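Acyl-coenzyme A oxidase acox-1.2 (PDB 5K3J) catalyses the FAD-dependent desaturation of the CoA thioesters of ascaroside pheromones with a five-carbon omega side chain, the first step of their peroxisomal beta-oxidation. Local coordinates at residues L55-P60 / T74-I79; L64-K69 / N242-D247; H100-G105 / Q609-Q614; H109-H114 / R139-I144; K230-G235 / N254-P259. All coordinates share one frame; numbering follows the deposited sequence.

Contact 1: L55-P60 / T74-I79; sequences LADIKP and TRKISI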
# COMPACT_ATOMS: atom_id res chain seq x y z
N LEU A 55 -14.16 24.11 15.02
CA LEU A 55 -14.09 23.26 13.84
C LEU A 55 -12.67 22.76 13.57
O LEU A 55 -12.45 22.01 12.62
CB LEU A 55 -14.61 24.02 12.62
CG LEU A 55 -16.11 24.26 12.53
CD1 LEU A 55 -16.49 24.73 11.13
CD2 LEU A 55 -16.88 23.00 12.90
N ALA A 56 -11.71 23.18 14.40
CA ALA A 56 -10.35 22.68 14.26
C ALA A 56 -10.25 21.29 14.86
O ALA A 56 -11.03 20.94 15.75
CB ALA A 56 -9.36 23.63 14.92
N ASP A 57 -9.32 20.48 14.36
CA ASP A 57 -9.06 19.17 14.94
C ASP A 57 -8.71 19.34 16.42
O ASP A 57 -7.89 20.19 16.76
CB ASP A 57 -7.92 18.46 14.20
CG ASP A 57 -8.23 18.24 12.73
OD1 ASP A 57 -9.42 18.16 12.37
OD2 ASP A 57 -7.28 18.14 11.92
N ILE A 58 -9.32 18.53 17.28
CA ILE A 58 -9.13 18.65 18.72
C ILE A 58 -7.64 18.52 19.06
O ILE A 58 -7.14 19.18 19.98
CB ILE A 58 -9.97 17.59 19.50
CG1 ILE A 58 -10.05 17.94 20.99
CG2 ILE A 58 -9.43 16.17 19.28
CD1 ILE A 58 -11.14 18.94 21.32
N LYS A 59 -6.94 17.70 18.28
CA LYS A 59 -5.49 17.58 18.32
C LYS A 59 -5.08 16.82 17.06
O LYS A 59 -5.94 16.25 16.39
CB LYS A 59 -5.01 16.88 19.59
CG LYS A 59 -5.68 15.55 19.91
CD LYS A 59 -4.95 14.93 21.10
CE LYS A 59 -5.80 13.96 21.89
NZ LYS A 59 -5.01 13.39 23.02
N PRO A 60 -3.78 16.84 16.72
CA PRO A 60 -3.28 16.09 15.56
C PRO A 60 -3.84 14.67 15.45
O PRO A 60 -3.51 13.80 16.26
CB PRO A 60 -1.77 16.05 15.80
CG PRO A 60 -1.49 17.36 16.46
CD PRO A 60 -2.71 17.69 17.30
N THR A 74 -17.65 12.32 15.56
CA THR A 74 -18.99 12.59 16.07
C THR A 74 -19.08 14.00 16.66
O THR A 74 -20.09 14.70 16.48
CB THR A 74 -19.39 11.56 17.15
OG1 THR A 74 -19.61 10.29 16.53
CG2 THR A 74 -20.66 11.99 17.86
N ARG A 75 -18.02 14.42 17.36
CA ARG A 75 -17.93 15.78 17.87
C ARG A 75 -18.02 16.78 16.71
O ARG A 75 -18.86 17.68 16.72
CB ARG A 75 -16.63 16.01 18.64
CG ARG A 75 -16.48 17.43 19.20
CD ARG A 75 -15.10 17.69 19.77
NE ARG A 75 -14.12 18.00 18.73
CZ ARG A 75 -13.95 19.20 18.21
NH1 ARG A 75 -14.70 20.22 18.61
NH2 ARG A 75 -13.03 19.40 17.27
N LYS A 76 -17.18 16.58 15.70
CA LYS A 76 -17.04 17.54 14.62
C LYS A 76 -18.26 17.56 13.70
O LYS A 76 -18.59 18.61 13.15
CB LYS A 76 -15.77 17.24 13.82
CG LYS A 76 -15.15 18.47 13.17
CD LYS A 76 -14.31 19.26 14.16
CE LYS A 76 -12.86 18.80 14.19
NZ LYS A 76 -12.22 19.07 12.88
N ILE A 77 -18.93 16.42 13.54
CA ILE A 77 -20.08 16.34 12.64
C ILE A 77 -21.33 16.98 13.25
O ILE A 77 -22.20 17.48 12.53
CB ILE A 77 -20.40 14.87 12.24
CG1 ILE A 77 -21.20 14.82 10.93
CG2 ILE A 77 -21.15 14.15 13.35
CD1 ILE A 77 -20.50 15.51 9.78
N SER A 78 -21.41 16.98 14.58
CA SER A 78 -22.55 17.58 15.26
C SER A 78 -22.40 19.09 15.31
O SER A 78 -23.38 19.82 15.22
CB SER A 78 -22.70 17.02 16.68
OG SER A 78 -21.67 17.50 17.53
N ILE A 79 -21.16 19.55 15.45
CA ILE A 79 -20.88 20.98 15.41
C ILE A 79 -21.06 21.51 13.99
O ILE A 79 -21.72 22.53 13.78
CB ILE A 79 -19.45 21.29 15.88
CG1 ILE A 79 -19.22 20.77 17.30
CG2 ILE A 79 -19.19 22.79 15.83
CD1 ILE A 79 -17.80 20.91 17.78
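K76 reaches out of helix 66-82 and ends among the backbone and carboxylate oxygens of L55, A56 and D57. CG leaves CB anti to the backbone N (chi1 -151°). Bends at chi2, chi3 and chi4 bring the tip to the loop. CD comes to rest 3.7 Å from L55 O. CE is 3.2 Å from A56 O. NZ is gripped by three oxygens: it hydrogen-bonds L55 O (3.0 Å) and V103 O, and salt-bridges D57 OD1 (3.0 Å). The amine sits above the L55 carbonyl plane, 56° out of it. It meets D57 OD1 on the anti side of the carboxylate. D57 OD1 has a second salt bridge to R616. With a methionine in place of K76, L55 O would probably lose its donor, and D57 would have to rely on R616 for charge pairing.

This is the N-terminal helical part of the acyl-CoA oxidase fold. The loop that leads into helix 66-82 doubles back and lies along that same helix. R75 holds the loop one residue earlier on the helix. Its NH2 makes a weak bond of 2.9 Å to A56 O, which lies at the edge of the guanidinium, in its plane. I58 CD1 sits over one face of the group, 4.1 Å from R75 NE. NE is salt-bridged to E72, and NH1 bonds E54 O. At the other end of the contact, L55 CD2 packs on I79 CG2 at 3.7 Å, the two side chains running past each other in opposite directions. Y651 of the second subunit packs on R75.

Contact 2: L64-K69 / N242-D247; sequences LTREEK and NFNAAD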
# COMPACT_ATOMS: atom_id res chain seq x y z
N LEU A 64 -4.62 10.20 17.91
CA LEU A 64 -5.88 9.73 18.47
C LEU A 64 -6.03 8.21 18.46
O LEU A 64 -5.71 7.55 17.48
CB LEU A 64 -7.05 10.36 17.71
CG LEU A 64 -7.19 11.87 17.87
CD1 LEU A 64 -8.19 12.41 16.87
CD2 LEU A 64 -7.61 12.19 19.30
N THR A 65 -6.52 7.68 19.58
CA THR A 65 -6.88 6.27 19.66
C THR A 65 -8.10 6.02 18.81
O THR A 65 -8.73 6.96 18.33
CB THR A 65 -7.16 5.82 21.11
OG1 THR A 65 -8.46 6.28 21.52
CG2 THR A 65 -6.12 6.37 22.06
N ARG A 66 -8.45 4.75 18.62
CA ARG A 66 -9.55 4.39 17.73
C ARG A 66 -10.89 4.90 18.25
O ARG A 66 -11.72 5.39 17.48
CB ARG A 66 -9.59 2.87 17.54
CG ARG A 66 -9.89 2.43 16.12
CD ARG A 66 -11.38 2.46 15.83
NE ARG A 66 -11.99 1.14 16.00
CZ ARG A 66 -13.17 0.80 15.50
NH1 ARG A 66 -13.87 1.67 14.79
NH2 ARG A 66 -13.64 -0.43 15.69
N GLU A 67 -11.10 4.81 19.57
CA GLU A 67 -12.32 5.31 20.19
C GLU A 67 -12.36 6.83 20.16
O GLU A 67 -13.41 7.42 19.90
CB GLU A 67 -12.44 4.81 21.63
CG GLU A 67 -13.65 5.36 22.38
CD GLU A 67 -14.18 4.39 23.43
OE1 GLU A 67 -13.37 3.67 24.06
OE2 GLU A 67 -15.42 4.34 23.62
N GLU A 68 -11.22 7.47 20.42
CA GLU A 68 -11.14 8.93 20.37
C GLU A 68 -11.37 9.45 18.95
O GLU A 68 -11.78 10.60 18.76
CB GLU A 68 -9.78 9.42 20.88
CG GLU A 68 -9.54 9.16 22.36
CD GLU A 68 -8.13 9.55 22.82
OE1 GLU A 68 -7.27 9.77 21.94
OE2 GLU A 68 -7.90 9.63 24.04
N LYS A 69 -11.12 8.60 17.95
CA LYS A 69 -11.36 8.95 16.55
C LYS A 69 -12.85 8.95 16.23
O LYS A 69 -13.34 9.86 15.55
CB LYS A 69 -10.61 7.99 15.62
CG LYS A 69 -9.16 8.38 15.36
CD LYS A 69 -8.40 7.24 14.69
CE LYS A 69 -6.96 7.64 14.37
NZ LYS A 69 -6.89 8.83 13.47
N ASN A 242 -7.85 1.11 7.66
CA ASN A 242 -8.05 2.53 7.92
C ASN A 242 -9.54 2.82 8.06
O ASN A 242 -10.33 1.90 8.26
CB ASN A 242 -7.44 3.38 6.81
CG ASN A 242 -6.88 4.69 7.33
OD1 ASN A 242 -7.63 5.58 7.73
ND2 ASN A 242 -5.56 4.80 7.35
N PHE A 243 -9.90 4.09 7.94
CA PHE A 243 -11.30 4.52 8.03
C PHE A 243 -11.85 4.22 9.42
O PHE A 243 -13.02 3.89 9.57
CB PHE A 243 -12.14 3.84 6.94
CG PHE A 243 -13.39 4.59 6.57
CD1 PHE A 243 -13.32 5.91 6.16
CD2 PHE A 243 -14.63 3.96 6.60
CE1 PHE A 243 -14.46 6.60 5.82
CE2 PHE A 243 -15.77 4.65 6.24
CZ PHE A 243 -15.69 5.98 5.85
N ASN A 244 -10.99 4.34 10.44
CA ASN A 244 -11.33 3.89 11.79
C ASN A 244 -12.03 4.92 12.68
O ASN A 244 -12.31 4.64 13.84
CB ASN A 244 -10.07 3.40 12.50
CG ASN A 244 -9.53 2.11 11.91
OD1 ASN A 244 -10.15 1.05 12.05
ND2 ASN A 244 -8.38 2.19 11.25
N ALA A 245 -12.32 6.10 12.15
CA ALA A 245 -13.14 7.05 12.89
C ALA A 245 -14.60 6.73 12.60
O ALA A 245 -15.50 7.21 13.29
CB ALA A 245 -12.80 8.49 12.52
N ALA A 246 -14.81 5.91 11.58
CA ALA A 246 -16.13 5.42 11.24
C ALA A 246 -16.42 4.10 11.95
O ALA A 246 -15.50 3.37 12.32
CB ALA A 246 -16.26 5.25 9.74
N ASP A 247 -17.69 3.81 12.17
CA ASP A 247 -18.07 2.51 12.70
C ASP A 247 -18.74 1.70 11.60
O ASP A 247 -19.87 1.96 11.21
CB ASP A 247 -18.98 2.65 13.93
CG ASP A 247 -20.26 3.42 13.63
OD1 ASP A 247 -20.19 4.66 13.52
OD2 ASP A 247 -21.32 2.78 13.51
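Aliphatic packing of R66 and K69, on the first turn of helix 66-82, against N244 and A245 joins the N-terminal helices to the beta domain. N244 and A245 lie in the turn between strands 232-236 and 248-253. R66 runs across N244 at about a right angle. Its CD lies 3.7 Å from N244 CB and also borders N244 O. Bends at chi2 and chi3 (-82° and -97°) swing the guanidinium round this carbonyl. N244 O is then in the plane of the guanidinium, at its edge. NH1 gives it a weak bond, long at 3.5 Å but nearly straight at 167°. The stronger partner of R66 is D236, which pairs with NH2. Were R66 an alanine, D236 would probably lose this charge partner and the CB of N244 would be uncovered.

K69 meets the turn with the base of its side chain, CB to A245 CB at 3.8 Å. Its NZ goes elsewhere, to E107 and to Y61 O. A245 CB also rests on K69 O at 3.4 Å, and its backbone bonds E107. The start of the helix is fixed by a capping box: E68 N bonds T65 OG1 at 3.2 Å, and T65 N bonds E68 OE1 at 3.2 Å. K240 N bonds N244 OD1. F243 to A246 form a type I turn, with A246 CB over one face of the F243 ring, toward its rim. F243 touches the bound ascaroside-CoA, so this turn is part of the wall of the substrate pocket.

Contact 3: H100-G105 / Q609-Q614; sequences HREVIG and QISDMQ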
# COMPACT_ATOMS: atom_id res chain seq x y z
N HIS A 100 -16.96 18.97 4.20
CA HIS A 100 -16.72 17.78 5.01
C HIS A 100 -15.31 17.22 4.80
O HIS A 100 -14.67 16.79 5.75
CB HIS A 100 -17.77 16.72 4.72
CG HIS A 100 -19.12 17.03 5.28
ND1 HIS A 100 -20.02 17.87 4.64
CD2 HIS A 100 -19.72 16.65 6.43
CE1 HIS A 100 -21.11 17.97 5.38
NE2 HIS A 100 -20.96 17.24 6.46
N ARG A 101 -14.84 17.24 3.56
CA ARG A 101 -13.48 16.78 3.27
C ARG A 101 -12.45 17.63 4.00
O ARG A 101 -11.38 17.16 4.36
CB ARG A 101 -13.18 16.80 1.77
CG ARG A 101 -13.74 15.64 0.97
CD ARG A 101 -13.41 15.81 -0.51
NE ARG A 101 -14.00 14.78 -1.36
CZ ARG A 101 -14.33 14.97 -2.63
NH1 ARG A 101 -14.14 16.16 -3.18
NH2 ARG A 101 -14.86 13.99 -3.35
N GLU A 102 -12.79 18.90 4.22
CA GLU A 102 -11.88 19.80 4.92
C GLU A 102 -12.06 19.75 6.42
O GLU A 102 -11.12 19.45 7.15
CB GLU A 102 -12.07 21.24 4.43
CG GLU A 102 -11.26 22.24 5.26
CD GLU A 102 -11.21 23.62 4.63
OE1 GLU A 102 -11.74 24.58 5.24
OE2 GLU A 102 -10.64 23.76 3.53
N VAL A 103 -13.27 20.06 6.89
CA VAL A 103 -13.53 20.10 8.33
C VAL A 103 -13.42 18.72 8.97
O VAL A 103 -12.61 18.50 9.87
CB VAL A 103 -14.92 20.68 8.64
CG1 VAL A 103 -15.18 20.66 10.14
CG2 VAL A 103 -15.03 22.09 8.11
N ILE A 104 -14.23 17.77 8.49
CA ILE A 104 -14.21 16.43 9.06
C ILE A 104 -12.97 15.64 8.65
O ILE A 104 -12.16 15.24 9.50
CB ILE A 104 -15.46 15.62 8.66
CG1 ILE A 104 -16.74 16.38 9.03
CG2 ILE A 104 -15.47 14.27 9.35
CD1 ILE A 104 -16.99 16.51 10.52
N GLY A 105 -12.81 15.41 7.36
CA GLY A 105 -11.70 14.62 6.86
C GLY A 105 -12.16 13.34 6.21
O GLY A 105 -13.34 13.17 5.90
N GLN A 609 -5.81 24.07 -4.09
CA GLN A 609 -6.23 24.94 -2.99
C GLN A 609 -6.76 24.15 -1.80
O GLN A 609 -7.81 24.47 -1.24
CB GLN A 609 -7.25 25.97 -3.48
CG GLN A 609 -6.56 27.22 -4.02
CD GLN A 609 -7.46 28.08 -4.89
OE1 GLN A 609 -8.63 27.78 -5.09
NE2 GLN A 609 -6.90 29.17 -5.41
N ILE A 610 -6.02 23.12 -1.42
CA ILE A 610 -6.29 22.34 -0.23
C ILE A 610 -5.70 23.03 0.99
O ILE A 610 -4.48 23.18 1.09
CB ILE A 610 -5.72 20.92 -0.33
CG1 ILE A 610 -6.21 20.24 -1.63
CG2 ILE A 610 -6.09 20.09 0.89
CD1 ILE A 610 -5.53 18.91 -1.93
N SER A 611 -6.55 23.47 1.91
CA SER A 611 -6.10 24.15 3.12
C SER A 611 -5.28 23.21 4.00
O SER A 611 -5.36 21.98 3.84
CB SER A 611 -7.29 24.70 3.89
OG SER A 611 -8.09 23.65 4.42
N ASP A 612 -4.49 23.77 4.90
CA ASP A 612 -3.75 22.96 5.86
C ASP A 612 -4.71 22.14 6.72
O ASP A 612 -4.39 21.02 7.12
CB ASP A 612 -2.87 23.84 6.76
CG ASP A 612 -1.60 24.30 6.07
OD1 ASP A 612 -1.28 23.79 4.98
OD2 ASP A 612 -0.91 25.19 6.63
N MET A 613 -5.88 22.72 6.99
CA MET A 613 -6.91 22.04 7.76
C MET A 613 -7.30 20.70 7.13
O MET A 613 -7.46 19.70 7.84
CB MET A 613 -8.15 22.92 7.88
CG MET A 613 -9.36 22.17 8.42
SD MET A 613 -10.75 23.22 8.90
CE MET A 613 -10.09 24.03 10.35
N GLN A 614 -7.44 20.68 5.81
CA GLN A 614 -7.77 19.44 5.11
C GLN A 614 -6.52 18.58 4.89
O GLN A 614 -6.58 17.36 5.00
CB GLN A 614 -8.43 19.74 3.77
CG GLN A 614 -8.67 18.50 2.91
CD GLN A 614 -9.43 18.81 1.64
OE1 GLN A 614 -10.00 19.89 1.49
NE2 GLN A 614 -9.45 17.86 0.70
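E102 OE2 is held by two hydroxyls, those of S611 and T46. S611 OG donates to it at 2.7 Å, coming from above the carboxylate plane, 74° out of it. The glutamate reaches S611 as an extended chain, with CG anti to the backbone N (chi1 173°). S611 is the N-cap residue of helix 612-615, and its OG accepts a weak bond of 3.3 Å from Q614 N. The contact therefore ties helix 93-103, in the N-terminal helical part, to the start of a short helix in the C-terminal part of the oxidase.

M613 crosses E102 at about a right angle. Its CG is 3.7 Å from E102 CG, and its SD lies 3.8 Å from that same carbon. V49 of helix 36-49 packs on both side chains. Q614 lies where the two backbones come nearest. Its CB is 3.6 Å from E102 CA, and its CG borders R101 O at 3.4 Å. NE2 goes on to Y106 OH. R616 binds E102 O and V103 O. The R101 side chain lies about 4 Å from that of E299, a residue important for binding the ascaroside substrate.

Contact 4: H109-H114 / R139-I144; sequences HPFALH and RRREII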
# COMPACT_ATOMS: atom_id res chain seq x y z
N HIS A 109 -17.15 9.52 9.68
CA HIS A 109 -18.06 10.24 10.56
C HIS A 109 -19.45 9.59 10.49
O HIS A 109 -19.74 8.87 9.53
CB HIS A 109 -18.12 11.72 10.18
CG HIS A 109 -18.61 11.96 8.78
ND1 HIS A 109 -19.94 12.21 8.49
CD2 HIS A 109 -17.95 12.00 7.60
CE1 HIS A 109 -20.07 12.39 7.19
NE2 HIS A 109 -18.88 12.26 6.62
N PRO A 110 -20.30 9.83 11.50
CA PRO A 110 -21.62 9.18 11.57
C PRO A 110 -22.50 9.31 10.32
O PRO A 110 -23.43 8.52 10.17
CB PRO A 110 -22.28 9.89 12.76
CG PRO A 110 -21.15 10.25 13.63
CD PRO A 110 -20.02 10.62 12.71
N PHE A 111 -22.20 10.27 9.45
CA PHE A 111 -23.08 10.56 8.31
C PHE A 111 -22.48 10.26 6.94
O PHE A 111 -23.05 10.65 5.92
CB PHE A 111 -23.51 12.03 8.35
CG PHE A 111 -24.61 12.32 9.33
CD1 PHE A 111 -25.90 11.90 9.09
CD2 PHE A 111 -24.34 13.02 10.50
CE1 PHE A 111 -26.91 12.18 10.00
CE2 PHE A 111 -25.33 13.30 11.40
CZ PHE A 111 -26.62 12.87 11.15
N ALA A 112 -21.35 9.57 6.91
CA ALA A 112 -20.64 9.30 5.66
C ALA A 112 -21.53 8.57 4.66
O ALA A 112 -21.89 9.13 3.62
CB ALA A 112 -19.38 8.48 5.93
N LEU A 113 -21.87 7.33 4.97
CA LEU A 113 -22.70 6.51 4.09
C LEU A 113 -24.15 6.98 4.10
O LEU A 113 -24.93 6.63 3.21
CB LEU A 113 -22.61 5.04 4.50
CG LEU A 113 -21.41 4.24 3.99
CD1 LEU A 113 -21.35 4.28 2.48
CD2 LEU A 113 -20.10 4.74 4.58
N HIS A 114 -24.50 7.77 5.11
CA HIS A 114 -25.81 8.40 5.16
C HIS A 114 -25.98 9.31 3.96
O HIS A 114 -27.05 9.36 3.34
CB HIS A 114 -25.97 9.19 6.46
CG HIS A 114 -27.22 10.01 6.53
ND1 HIS A 114 -28.41 9.51 7.03
CD2 HIS A 114 -27.47 11.28 6.16
CE1 HIS A 114 -29.33 10.45 6.97
NE2 HIS A 114 -28.79 11.54 6.45
N ARG A 139 -32.25 14.40 5.03
CA ARG A 139 -31.53 15.60 4.62
C ARG A 139 -31.38 16.61 5.75
O ARG A 139 -30.40 17.37 5.79
CB ARG A 139 -32.22 16.25 3.42
CG ARG A 139 -31.85 15.63 2.07
CD ARG A 139 -32.85 15.99 0.96
NE ARG A 139 -32.19 16.11 -0.34
CZ ARG A 139 -32.81 16.05 -1.51
NH1 ARG A 139 -34.12 15.84 -1.57
NH2 ARG A 139 -32.12 16.18 -2.64
N ARG A 140 -32.35 16.63 6.66
CA ARG A 140 -32.29 17.52 7.82
C ARG A 140 -31.52 16.85 8.95
O ARG A 140 -31.45 17.37 10.07
CB ARG A 140 -33.71 17.88 8.28
CG ARG A 140 -34.70 18.08 7.15
CD ARG A 140 -36.10 18.35 7.68
NE ARG A 140 -36.30 19.76 7.99
CZ ARG A 140 -36.52 20.24 9.21
NH1 ARG A 140 -36.57 19.41 10.25
NH2 ARG A 140 -36.69 21.54 9.40
N ARG A 141 -30.95 15.70 8.64
CA ARG A 141 -30.18 14.91 9.60
C ARG A 141 -30.96 14.70 10.89
O ARG A 141 -30.40 14.75 11.99
CB ARG A 141 -28.81 15.56 9.86
CG ARG A 141 -27.91 15.49 8.63
CD ARG A 141 -26.53 16.11 8.87
NE ARG A 141 -25.62 15.75 7.79
CZ ARG A 141 -24.37 16.19 7.68
NH1 ARG A 141 -23.87 17.04 8.58
NH2 ARG A 141 -23.61 15.80 6.67
N GLU A 142 -32.26 14.48 10.74
CA GLU A 142 -33.11 14.06 11.85
C GLU A 142 -32.78 12.62 12.22
O GLU A 142 -32.88 12.22 13.38
CB GLU A 142 -34.59 14.15 11.49
CG GLU A 142 -35.15 15.56 11.33
CD GLU A 142 -36.66 15.56 11.22
OE1 GLU A 142 -37.30 14.72 11.88
OE2 GLU A 142 -37.21 16.40 10.46
N ILE A 143 -32.40 11.85 11.20
CA ILE A 143 -32.12 10.43 11.38
C ILE A 143 -30.80 10.08 10.70
O ILE A 143 -30.38 10.75 9.76
CB ILE A 143 -33.25 9.55 10.81
CG1 ILE A 143 -33.43 9.81 9.30
CG2 ILE A 143 -34.56 9.80 11.55
CD1 ILE A 143 -34.61 9.09 8.70
N ILE A 144 -30.15 9.03 11.19
CA ILE A 144 -28.91 8.56 10.59
C ILE A 144 -29.14 7.21 9.92
O ILE A 144 -29.70 6.30 10.52
CB ILE A 144 -27.79 8.41 11.64
CG1 ILE A 144 -27.62 9.71 12.43
CG2 ILE A 144 -26.49 8.01 10.97
CD1 ILE A 144 -26.74 9.59 13.66
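R141 is the C-prime residue of the Schellman motif that ends helix 128-139, and its side chain lies over the ring of F111, the N-cap residue of helix 112-125. The arginine chain is extended from CG to NE and crosses the ring obliquely. CD sits over the centre of the face, 3.9 Å from the centroid, in a CH-pi contact. Beyond it the guanidinium lies flat on the ring, planes 10° apart and centres 4.6 Å apart. This is an off-centre cation-pi stack. NH2 is also salt-bridged to D115, and NH1 bonds T81 OG1, so both terminal nitrogens have partners that fix its rotation.

The two helices are neighbours in the N-terminal helical part, and the contact joins the start of one to the end of the next. The I144 and F111 side chains cross at about a right angle, I144 CG1 3.5 Å from F111 CE1. I143 O lies at the ring edge, in plane. I144 CG2 lies next to P110 O. The H114 ring sits by I143 O and is held at both nitrogens, ND1 by G145 N and NE2 by A138 O. M655 and M656 of the second subunit pack on F111 and I144. Next to F111, A112 touches the bound ascaroside-CoA and L113 touches FAD.

Contact 5: K230-G235 / N254-P259; sequences KGVTVG and NNLRVP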
# COMPACT_ATOMS: atom_id res chain seq x y z
N LYS A 230 -36.60 -4.58 19.09
CA LYS A 230 -36.77 -6.02 19.23
C LYS A 230 -36.57 -6.76 17.92
O LYS A 230 -37.34 -6.58 16.97
CB LYS A 230 -38.17 -6.32 19.79
CG LYS A 230 -38.58 -7.77 19.65
CD LYS A 230 -40.07 -7.87 19.35
CE LYS A 230 -40.50 -9.30 19.13
NZ LYS A 230 -41.87 -9.35 18.56
N GLY A 231 -35.54 -7.60 17.88
CA GLY A 231 -35.23 -8.39 16.70
C GLY A 231 -33.95 -7.96 16.02
O GLY A 231 -33.57 -8.50 14.98
N VAL A 232 -33.29 -6.97 16.61
CA VAL A 232 -32.10 -6.37 16.01
C VAL A 232 -30.83 -6.64 16.80
O VAL A 232 -30.72 -6.30 17.98
CB VAL A 232 -32.28 -4.85 15.85
CG1 VAL A 232 -30.94 -4.18 15.58
CG2 VAL A 232 -33.27 -4.55 14.73
N THR A 233 -29.86 -7.27 16.14
CA THR A 233 -28.52 -7.43 16.69
C THR A 233 -27.59 -6.53 15.90
O THR A 233 -27.59 -6.55 14.67
CB THR A 233 -28.04 -8.89 16.63
OG1 THR A 233 -29.01 -9.74 17.26
CG2 THR A 233 -26.71 -9.04 17.35
N VAL A 234 -26.79 -5.73 16.61
CA VAL A 234 -25.99 -4.71 15.95
C VAL A 234 -24.72 -4.36 16.74
O VAL A 234 -24.75 -4.21 17.97
CB VAL A 234 -26.86 -3.44 15.67
CG1 VAL A 234 -26.34 -2.22 16.39
CG2 VAL A 234 -26.98 -3.19 14.18
N GLY A 235 -23.60 -4.27 16.03
CA GLY A 235 -22.32 -3.96 16.64
C GLY A 235 -21.25 -3.65 15.61
O GLY A 235 -21.46 -3.85 14.42
N ASN A 254 -33.87 -11.04 13.55
CA ASN A 254 -34.60 -12.23 13.96
C ASN A 254 -36.10 -12.09 13.70
O ASN A 254 -36.85 -11.64 14.57
CB ASN A 254 -34.36 -12.52 15.44
CG ASN A 254 -35.14 -13.72 15.95
OD1 ASN A 254 -35.61 -14.55 15.17
ND2 ASN A 254 -35.28 -13.82 17.27
N ASN A 255 -36.52 -12.49 12.50
CA ASN A 255 -37.91 -12.38 12.06
C ASN A 255 -38.48 -10.98 12.32
O ASN A 255 -39.58 -10.84 12.85
CB ASN A 255 -38.78 -13.44 12.73
CG ASN A 255 -38.36 -14.86 12.36
OD1 ASN A 255 -38.63 -15.33 11.26
ND2 ASN A 255 -37.70 -15.54 13.29
N LEU A 256 -37.71 -9.97 11.94
CA LEU A 256 -38.08 -8.57 12.13
C LEU A 256 -39.20 -8.19 11.15
O LEU A 256 -39.07 -8.39 9.95
CB LEU A 256 -36.85 -7.68 11.93
CG LEU A 256 -36.80 -6.23 12.43
CD1 LEU A 256 -37.60 -5.30 11.53
CD2 LEU A 256 -37.30 -6.16 13.85
N ARG A 257 -40.29 -7.65 11.68
CA ARG A 257 -41.44 -7.32 10.85
C ARG A 257 -41.52 -5.83 10.53
O ARG A 257 -41.53 -4.99 11.43
CB ARG A 257 -42.74 -7.78 11.51
CG ARG A 257 -42.96 -9.28 11.45
CD ARG A 257 -44.26 -9.69 12.13
NE ARG A 257 -44.45 -11.14 12.11
CZ ARG A 257 -45.15 -11.79 11.19
NH1 ARG A 257 -45.74 -11.13 10.21
NH2 ARG A 257 -45.27 -13.11 11.26
N VAL A 258 -41.56 -5.53 9.24
CA VAL A 258 -41.76 -4.17 8.77
C VAL A 258 -42.96 -4.13 7.82
O VAL A 258 -43.22 -5.11 7.12
CB VAL A 258 -40.50 -3.62 8.06
CG1 VAL A 258 -39.36 -3.46 9.04
CG2 VAL A 258 -40.09 -4.51 6.89
N PRO A 259 -43.70 -3.02 7.82
CA PRO A 259 -44.83 -2.82 6.91
C PRO A 259 -44.46 -3.06 5.44
O PRO A 259 -43.30 -2.87 5.06
CB PRO A 259 -45.19 -1.35 7.13
CG PRO A 259 -44.79 -1.08 8.53
CD PRO A 259 -43.57 -1.91 8.79
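G231 and N254 form the close part of this surface contact. N254 N donates to G231 O at 2.9 Å, with an angle of 159° at the hydrogen. G231 has no side chain and a positive phi (111°), a conformation glycine adopts easily. L256 packs beside it. With its CG anti to the backbone N (chi1 -163°), CD2 is brought close to K230 and G231. This methyl neighbours K230 O at 3.1 Å and G231 CA at 4.2 Å. V232 CG2 touches the same CD2 more distantly, at 4.4 Å.

The backbone bond continues the antiparallel pairing of strands 232-236 and 248-253, in which T233 pairs with G252 and G235 with Y250. After N254 the chain turns at N255 and enters strand 256-259. That strand belongs to another sheet, where L256 and V258 pair with strand 173-177. The contact thus lies at the corner between two sheets of the beta domain.

The outer side is loose. K230 is exposed and poorly ordered. N254 and N255 are exposed as well, and N255 ND2 bonds N254 OD1 at 3.0 Å. Both asparagines touch a crystal neighbour.

In the fold
Contact 1 closes the first and shortest loop, folding residues 55-60 back on helix 66-82. Contact 2 opens inside that loop, on the same helix, so the two cross. It closes only at 242-247, joining the N-terminal helices to the beta domain. Contact 3 opens at helix 93-103 and crosses contact 2. It closes at 609-614 and ties the N-terminal helices to the C-terminal part. Contact 4 joins two successive helices and is nested inside the loops of contacts 2 and 3. Contact 5 links two sheets of the beta domain. It crosses contact 2 and is nested inside contact 3. Contacts 1, 3 and 4 touch one another, contact 2 touches contact 1, and contact 5 touches none.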